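Local coordinates for multi-copper Oxidase CueO (Ochrobactrum, PDB 6EVG), which oxidises lignin model compounds and lignosulfonate as a laccase-like copper enzyme, probably passing electrons taken from its substrates on to dioxygen, at residues E50-A55 against V180-K185; V68-G73 against G148-T153; K406-D411 against G499-F504. All blocks are in the same frame, centred on the assembly; numbering follows the deposited sequence.

Interaction 1. Residues E50-A55 against V180-K185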
# COMPACT_ATOMS: atom_id res chain seq x y z
N GLU A 50 -23.15 -5.19 10.46
CA GLU A 50 -24.00 -5.83 11.45
C GLU A 50 -24.93 -6.78 10.81
O GLU A 50 -25.52 -6.42 9.76
CB GLU A 50 -24.81 -4.78 12.21
CG GLU A 50 -25.69 -5.27 13.36
CD GLU A 50 -25.98 -4.12 14.32
OE1 GLU A 50 -26.80 -3.25 13.94
OE2 GLU A 50 -25.35 -4.05 15.41
N GLY A 51 -24.94 -7.98 11.34
CA GLY A 51 -25.85 -9.02 10.91
C GLY A 51 -25.27 -10.00 9.94
O GLY A 51 -25.95 -10.95 9.67
N SER A 52 -24.06 -9.81 9.46
CA SER A 52 -23.55 -10.72 8.47
C SER A 52 -22.08 -11.02 8.78
O SER A 52 -21.44 -10.36 9.56
CB SER A 52 -23.64 -10.13 7.09
OG SER A 52 -23.09 -8.87 7.01
N GLU A 53 -21.59 -12.07 8.11
CA GLU A 53 -20.20 -12.47 8.24
C GLU A 53 -19.79 -13.21 6.96
O GLU A 53 -20.64 -13.81 6.29
CB GLU A 53 -20.28 -13.38 9.43
CG GLU A 53 -19.05 -13.84 9.96
CD GLU A 53 -19.31 -14.90 11.08
OE1 GLU A 53 -19.58 -16.10 10.83
OE2 GLU A 53 -19.32 -14.47 12.23
N ALA A 54 -18.49 -13.18 6.66
CA ALA A 54 -17.96 -13.84 5.46
C ALA A 54 -16.65 -14.53 5.80
O ALA A 54 -15.92 -14.16 6.72
CB ALA A 54 -17.75 -12.88 4.32
N ALA A 55 -16.32 -15.53 4.97
CA ALA A 55 -14.98 -16.16 5.09
C ALA A 55 -13.89 -15.12 4.89
O ALA A 55 -14.02 -14.23 4.05
CB ALA A 55 -14.84 -17.21 4.00
N VAL A 180 -18.42 -9.12 -1.82
CA VAL A 180 -19.13 -10.05 -0.97
C VAL A 180 -18.86 -9.72 0.50
O VAL A 180 -17.69 -9.66 0.91
CB VAL A 180 -18.71 -11.49 -1.27
CG1 VAL A 180 -19.42 -12.47 -0.34
CG2 VAL A 180 -18.98 -11.83 -2.75
N ILE A 181 -19.93 -9.52 1.26
CA ILE A 181 -19.83 -9.34 2.71
C ILE A 181 -20.53 -10.43 3.51
O ILE A 181 -20.47 -10.43 4.75
CB ILE A 181 -20.24 -7.90 3.13
CG1 ILE A 181 -21.67 -7.58 2.69
CG2 ILE A 181 -19.28 -6.87 2.57
CD1 ILE A 181 -22.79 -8.32 3.25
N GLU A 182 -21.19 -11.39 2.85
CA GLU A 182 -21.84 -12.53 3.52
C GLU A 182 -21.58 -13.75 2.70
O GLU A 182 -21.86 -13.79 1.49
CB GLU A 182 -23.33 -12.27 3.66
CG GLU A 182 -24.10 -13.47 4.22
CD GLU A 182 -23.89 -13.85 5.65
OE1 GLU A 182 -24.33 -13.05 6.46
OE2 GLU A 182 -23.50 -15.10 5.89
N GLY A 183 -21.09 -14.81 3.36
CA GLY A 183 -20.88 -16.08 2.69
C GLY A 183 -19.44 -16.45 2.57
O GLY A 183 -18.49 -15.76 2.97
N ASP A 184 -19.24 -17.60 1.92
CA ASP A 184 -17.93 -18.16 1.77
C ASP A 184 -17.23 -17.95 0.43
O ASP A 184 -16.03 -18.11 0.34
CB ASP A 184 -17.96 -19.66 2.11
CG ASP A 184 -18.20 -19.90 3.60
OD1 ASP A 184 -17.94 -18.98 4.40
OD2 ASP A 184 -18.58 -21.03 4.00
N LYS A 185 -18.00 -17.57 -0.57
CA LYS A 185 -17.42 -17.35 -1.92
C LYS A 185 -17.16 -15.87 -2.05
O LYS A 185 -18.04 -15.13 -2.49
CB LYS A 185 -18.37 -17.88 -3.00
CG LYS A 185 -18.57 -19.37 -2.94
CD LYS A 185 -19.47 -19.78 -4.09
CE LYS A 185 -19.61 -21.26 -4.22
NZ LYS A 185 -20.55 -21.46 -5.38
O HOH W 1 -20.35 -8.87 6.92
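Ser52 points its CB toward the 180-185 loop, and that CB comes within 3.1 Å of Glu182 OE1. Its OG, held between backbone N and carbonyl carbon (chi1 51°), takes part in a water bridge: the water lies 2.7 Å from Ser52 OG and donates to Ile181 O. The same hydroxyl is also bonded to Glu49 O, while CD1 of Ile181 lies against it.

At Glu53 the main chain becomes the partner, first of a side chain and then of a backbone. The side chain of Glu182 folds back at its second torsion (chi2 70°), which lays its carboxylate beside the peptide of Glu53. Glu53 N makes a weak hydrogen bond to Glu182 OE1 at 3.3 Å. Glu182 OE2 lies 3.2 Å from Glu53 O, two acceptors side by side with no bond between them. Glu53 O is instead served by Gly183 N, at 3.1 Å, arriving in the carbonyl plane on a lone pair. The side chain of Glu53 turns off to Arg45, which also pairs with Asp184 and so ties both segments to strand 36-46.

Ala54 passes over Gly183 O, its CA 3.2 Å from that oxygen in a CA-H...O contact. One residue on, Ala55 N donates to Gly183 O at 3.0 Å, tilted 32° from the carbonyl plane, and its methyl rests near Asp184 OD1. Gly183 thus gives its N-H to the residue before Ala54 and takes one from the residue after it, using backbone angles that call for glycine.

The result is a single beta bridge at the protein surface. It links edge strand 54-59 of the first cupredoxin-like unit to the loop after strand 170-178, whose sheet probably belongs to the next such unit, as inferred from the multicopper oxidase family.

Interaction 2. Residues V68-G73 against G148-T153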
# COMPACT_ATOMS: atom_id res chain seq x y z
N VAL A 68 2.29 -2.48 13.62
CA VAL A 68 3.59 -2.74 14.24
C VAL A 68 4.38 -1.44 14.22
O VAL A 68 4.58 -0.84 13.18
CB VAL A 68 4.35 -3.84 13.48
CG1 VAL A 68 5.72 -4.08 14.11
CG2 VAL A 68 3.53 -5.10 13.41
N ARG A 69 4.80 -0.95 15.41
CA ARG A 69 5.59 0.28 15.50
C ARG A 69 7.03 -0.05 15.86
O ARG A 69 7.27 -0.71 16.89
CB ARG A 69 4.97 1.21 16.51
CG ARG A 69 5.66 2.56 16.52
CD ARG A 69 4.75 3.66 17.09
NE ARG A 69 4.64 3.41 18.46
CZ ARG A 69 3.74 4.00 19.31
NH1 ARG A 69 2.82 4.87 18.91
NH2 ARG A 69 3.82 3.72 20.60
N LEU A 70 7.94 0.32 14.98
CA LEU A 70 9.35 0.06 15.09
C LEU A 70 10.13 1.35 15.16
O LEU A 70 9.83 2.32 14.47
CB LEU A 70 9.81 -0.71 13.86
CG LEU A 70 9.10 -2.05 13.62
CD1 LEU A 70 9.61 -2.67 12.34
CD2 LEU A 70 9.20 -2.99 14.77
N LYS A 71 11.17 1.36 15.99
CA LYS A 71 12.05 2.51 16.15
C LYS A 71 13.22 2.42 15.19
O LYS A 71 13.87 1.38 15.10
CB LYS A 71 12.54 2.62 17.55
CG LYS A 71 11.45 2.88 18.55
CD LYS A 71 11.96 3.03 19.96
CE LYS A 71 12.40 1.72 20.54
NZ LYS A 71 12.37 1.81 22.04
N ASN A 72 13.54 3.52 14.49
CA ASN A 72 14.73 3.55 13.70
C ASN A 72 15.90 3.20 14.61
O ASN A 72 15.98 3.64 15.77
CB ASN A 72 14.93 4.94 13.08
CG ASN A 72 15.90 4.92 11.95
OD1 ASN A 72 15.95 3.98 11.16
ND2 ASN A 72 16.73 5.98 11.91
N GLY A 73 16.80 2.39 14.07
CA GLY A 73 17.94 1.94 14.80
C GLY A 73 17.76 0.65 15.62
O GLY A 73 18.76 0.11 16.12
N GLY A 148 -1.12 -6.13 7.34
CA GLY A 148 -0.93 -5.35 8.57
C GLY A 148 -0.17 -4.06 8.22
O GLY A 148 0.20 -3.86 7.08
N LEU A 149 0.00 -3.24 9.24
CA LEU A 149 0.61 -1.92 9.08
C LEU A 149 1.93 -1.87 9.83
O LEU A 149 2.11 -2.58 10.81
CB LEU A 149 -0.35 -0.82 9.58
CG LEU A 149 -1.71 -0.83 8.95
CD1 LEU A 149 -2.59 0.25 9.57
CD2 LEU A 149 -1.65 -0.67 7.43
N MET A 150 2.85 -1.03 9.37
CA MET A 150 4.19 -0.97 9.96
C MET A 150 4.75 0.42 9.94
O MET A 150 5.12 0.89 8.86
CB MET A 150 5.11 -1.97 9.23
CG MET A 150 6.49 -2.06 9.83
SD MET A 150 7.47 -3.46 9.17
CE MET A 150 6.78 -4.84 10.03
N VAL A 151 4.76 1.09 11.08
CA VAL A 151 5.32 2.42 11.21
C VAL A 151 6.76 2.35 11.66
O VAL A 151 7.06 1.65 12.64
CB VAL A 151 4.47 3.27 12.20
CG1 VAL A 151 5.19 4.56 12.56
CG2 VAL A 151 3.10 3.54 11.62
N VAL A 152 7.65 3.06 10.96
CA VAL A 152 9.00 3.32 11.44
C VAL A 152 8.99 4.74 11.98
O VAL A 152 8.64 5.67 11.26
CB VAL A 152 10.06 3.17 10.33
CG1 VAL A 152 11.42 3.62 10.85
CG2 VAL A 152 10.12 1.72 9.87
N THR A 153 9.37 4.91 13.23
CA THR A 153 9.46 6.21 13.90
C THR A 153 10.88 6.49 14.31
O THR A 153 11.60 5.59 14.72
CB THR A 153 8.51 6.31 15.06
OG1 THR A 153 8.57 7.66 15.55
CG2 THR A 153 8.77 5.31 16.13
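Val68 to Lys71 pair in parallel register with Met150 to Thr153, the strand axes 4.7 Å apart and 22° from exact alignment. This is the middle of a mixed sheet in the first cupredoxin-like beta-sandwich, with strand 28-29 beyond one partner and strand 126-131 beyond the other. Five backbone bonds join the two, alternating in direction; the straightest runs from Leu70 N to Val151 O at 2.8 Å. The pairing outlasts strand 67-71 by one residue, since Asn72 N still reaches Thr153 O, also at 2.8 Å.

Side chains divide between two faces. Val68, Leu70, Met150 and Val152 share the one that packs with Phe130, Leu95 and Ile121. On the other, Arg69 lays its CG 4.2 Å from Thr153 CG2 and carries its guanidinium on to a salt bridge with Glu30. Thr153 OG1 is bonded to Gly155 N, and the methyl, CG2, is the branch turned to strand 67-71, 3.6 Å from Leu70 O.

On the Leu70 face, Met150 runs out with CG anti to its backbone N (chi1 -176°) and bends at the thioether. The Leu70 side chain runs obliquely across it, CD1 3.9 Å from Met150 SD.

Interaction 3. Residues K406-D411 against G499-F504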
# COMPACT_ATOMS: atom_id res chain seq x y z
N LYS A 406 7.73 -9.80 -21.84
CA LYS A 406 7.06 -11.10 -21.70
C LYS A 406 6.47 -11.21 -20.29
O LYS A 406 6.98 -10.62 -19.33
CB LYS A 406 8.07 -12.23 -21.87
CG LYS A 406 8.55 -12.39 -23.31
CD LYS A 406 9.45 -13.64 -23.46
CE LYS A 406 10.00 -13.86 -24.85
NZ LYS A 406 8.93 -14.18 -25.81
N PRO A 407 5.39 -12.01 -20.14
CA PRO A 407 4.85 -12.26 -18.81
C PRO A 407 5.88 -12.74 -17.80
O PRO A 407 6.81 -13.47 -18.16
CB PRO A 407 3.73 -13.27 -19.06
CG PRO A 407 3.36 -13.06 -20.50
CD PRO A 407 4.66 -12.76 -21.15
N PHE A 408 5.64 -12.40 -16.53
CA PHE A 408 6.45 -12.90 -15.43
C PHE A 408 6.83 -14.37 -15.57
O PHE A 408 5.98 -15.21 -15.85
CB PHE A 408 5.65 -12.74 -14.12
CG PHE A 408 6.37 -13.23 -12.89
CD1 PHE A 408 7.51 -12.62 -12.47
CD2 PHE A 408 5.91 -14.34 -12.17
CE1 PHE A 408 8.17 -13.08 -11.34
CE2 PHE A 408 6.58 -14.81 -11.05
CZ PHE A 408 7.70 -14.18 -10.64
N ASP A 409 8.10 -14.63 -15.34
CA ASP A 409 8.62 -16.01 -15.33
C ASP A 409 9.52 -16.10 -14.09
O ASP A 409 10.52 -15.37 -13.95
CB ASP A 409 9.42 -16.25 -16.62
CG ASP A 409 10.14 -17.59 -16.69
OD1 ASP A 409 10.26 -18.34 -15.72
OD2 ASP A 409 10.59 -17.87 -17.83
N MET A 410 9.17 -17.00 -13.19
CA MET A 410 9.95 -17.21 -11.97
C MET A 410 11.43 -17.40 -12.15
O MET A 410 12.25 -17.02 -11.33
CB MET A 410 9.43 -18.46 -11.23
CG MET A 410 8.09 -18.29 -10.57
SD MET A 410 8.18 -17.37 -9.02
CE MET A 410 8.89 -18.66 -7.95
N ASP A 411 11.82 -18.00 -13.28
CA ASP A 411 13.21 -18.32 -13.54
C ASP A 411 13.96 -17.27 -14.33
O ASP A 411 15.12 -17.51 -14.65
CB ASP A 411 13.25 -19.68 -14.25
CG ASP A 411 12.80 -20.79 -13.36
OD1 ASP A 411 13.21 -20.82 -12.20
OD2 ASP A 411 11.99 -21.64 -13.76
N GLY A 499 0.63 -12.03 -14.74
CA GLY A 499 1.95 -11.85 -15.32
C GLY A 499 2.55 -10.48 -15.42
O GLY A 499 3.68 -10.35 -15.89
N MET A 500 1.82 -9.43 -14.95
CA MET A 500 2.35 -8.07 -15.04
C MET A 500 3.32 -7.78 -13.89
O MET A 500 3.08 -7.00 -12.96
CB MET A 500 1.16 -7.11 -15.03
CG MET A 500 1.51 -5.73 -15.43
SD MET A 500 0.10 -4.62 -15.80
CE MET A 500 -0.36 -4.96 -17.43
N MET A 501 4.45 -8.51 -13.98
CA MET A 501 5.47 -8.54 -12.96
C MET A 501 6.78 -8.97 -13.56
O MET A 501 6.82 -9.70 -14.56
CB MET A 501 5.03 -9.52 -11.81
CG MET A 501 6.00 -9.62 -10.67
SD MET A 501 5.24 -10.06 -9.08
CE MET A 501 4.66 -11.70 -9.44
N ALA A 502 7.86 -8.52 -12.94
CA ALA A 502 9.23 -8.78 -13.40
C ALA A 502 10.15 -8.77 -12.20
O ALA A 502 9.76 -8.41 -11.08
CB ALA A 502 9.63 -7.69 -14.41
N GLN A 503 11.39 -9.21 -12.41
CA GLN A 503 12.35 -9.44 -11.34
C GLN A 503 13.69 -8.77 -11.61
O GLN A 503 14.13 -8.69 -12.79
CB GLN A 503 12.67 -11.03 -11.26
CG GLN A 503 11.47 -11.82 -11.07
CD GLN A 503 11.77 -13.19 -10.61
OE1 GLN A 503 11.28 -13.54 -9.55
NE2 GLN A 503 12.43 -14.03 -11.46
N PHE A 504 14.36 -8.32 -10.56
CA PHE A 504 15.69 -7.75 -10.66
C PHE A 504 16.63 -8.30 -9.63
O PHE A 504 16.22 -8.73 -8.53
CB PHE A 504 15.72 -6.22 -10.70
CG PHE A 504 15.50 -5.50 -9.36
CD1 PHE A 504 16.60 -5.13 -8.58
CD2 PHE A 504 14.26 -5.08 -8.94
CE1 PHE A 504 16.43 -4.40 -7.41
CE2 PHE A 504 14.10 -4.33 -7.82
CZ PHE A 504 15.17 -3.99 -7.03
O HOH W 2 6.60 -8.91 -17.27
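Phe408 N donates to Gly499 O at 2.9 Å, on a lone pair in the carbonyl plane, and the same oxygen takes a weak second bond from Met501 N. Further along, Gln503 NE2 reaches Met410 O at 3.0 Å, though from well above the carbonyl plane (65°). A water also bridges the segments, donating to Lys406 O and Met501 O.

Between these bonds lies the Phe408 ring. A chi1 of 179° swings it away from its own amide nitrogen and alongside Met501, whose bent end lays CE over the ring centre, 3.9 Å from the centroid. This is a CH-pi contact, with SD farther out in a Met-aromatic arrangement. Met410 N lies over the opposite face, toward the rim. At the ring edge, Gln503 CG comes within 3.5 Å of Phe408 CE1, and the Gln503 amide stands almost perpendicular to the ring (88°).

Two carbonyls, Met410 O and Arg412 O, around NE2 call for the N-H end of the Gln503 amide there, which fits OE1 pairing with His106 NE2. Gly499, meanwhile, closes the Schellman end of helix 493-497, which carries copper ligand His495, so the 406-411 loop is bonded directly to the copper-site region.

The three contacts are well separated, their centres 30 to 34 Å apart, and no pair touches. Interactions 1 and 2 are close in sequence, strand 67-71 following strand 54-59, and both partners of interaction 2 fall between residues 55 and 180; even so, their nearest atoms are about 16 Å apart. Interaction 3 belongs to the C-terminal cupredoxin-like region, its nearest atoms about 22 Å from those of interaction 1 and about 18 Å from those of interaction 2. It lies in the region of the copper bound by His434, Cys490 and His495, with Gly499 about 10 Å from the metal. The next residue, Met500, touches all three ligands with its side chain.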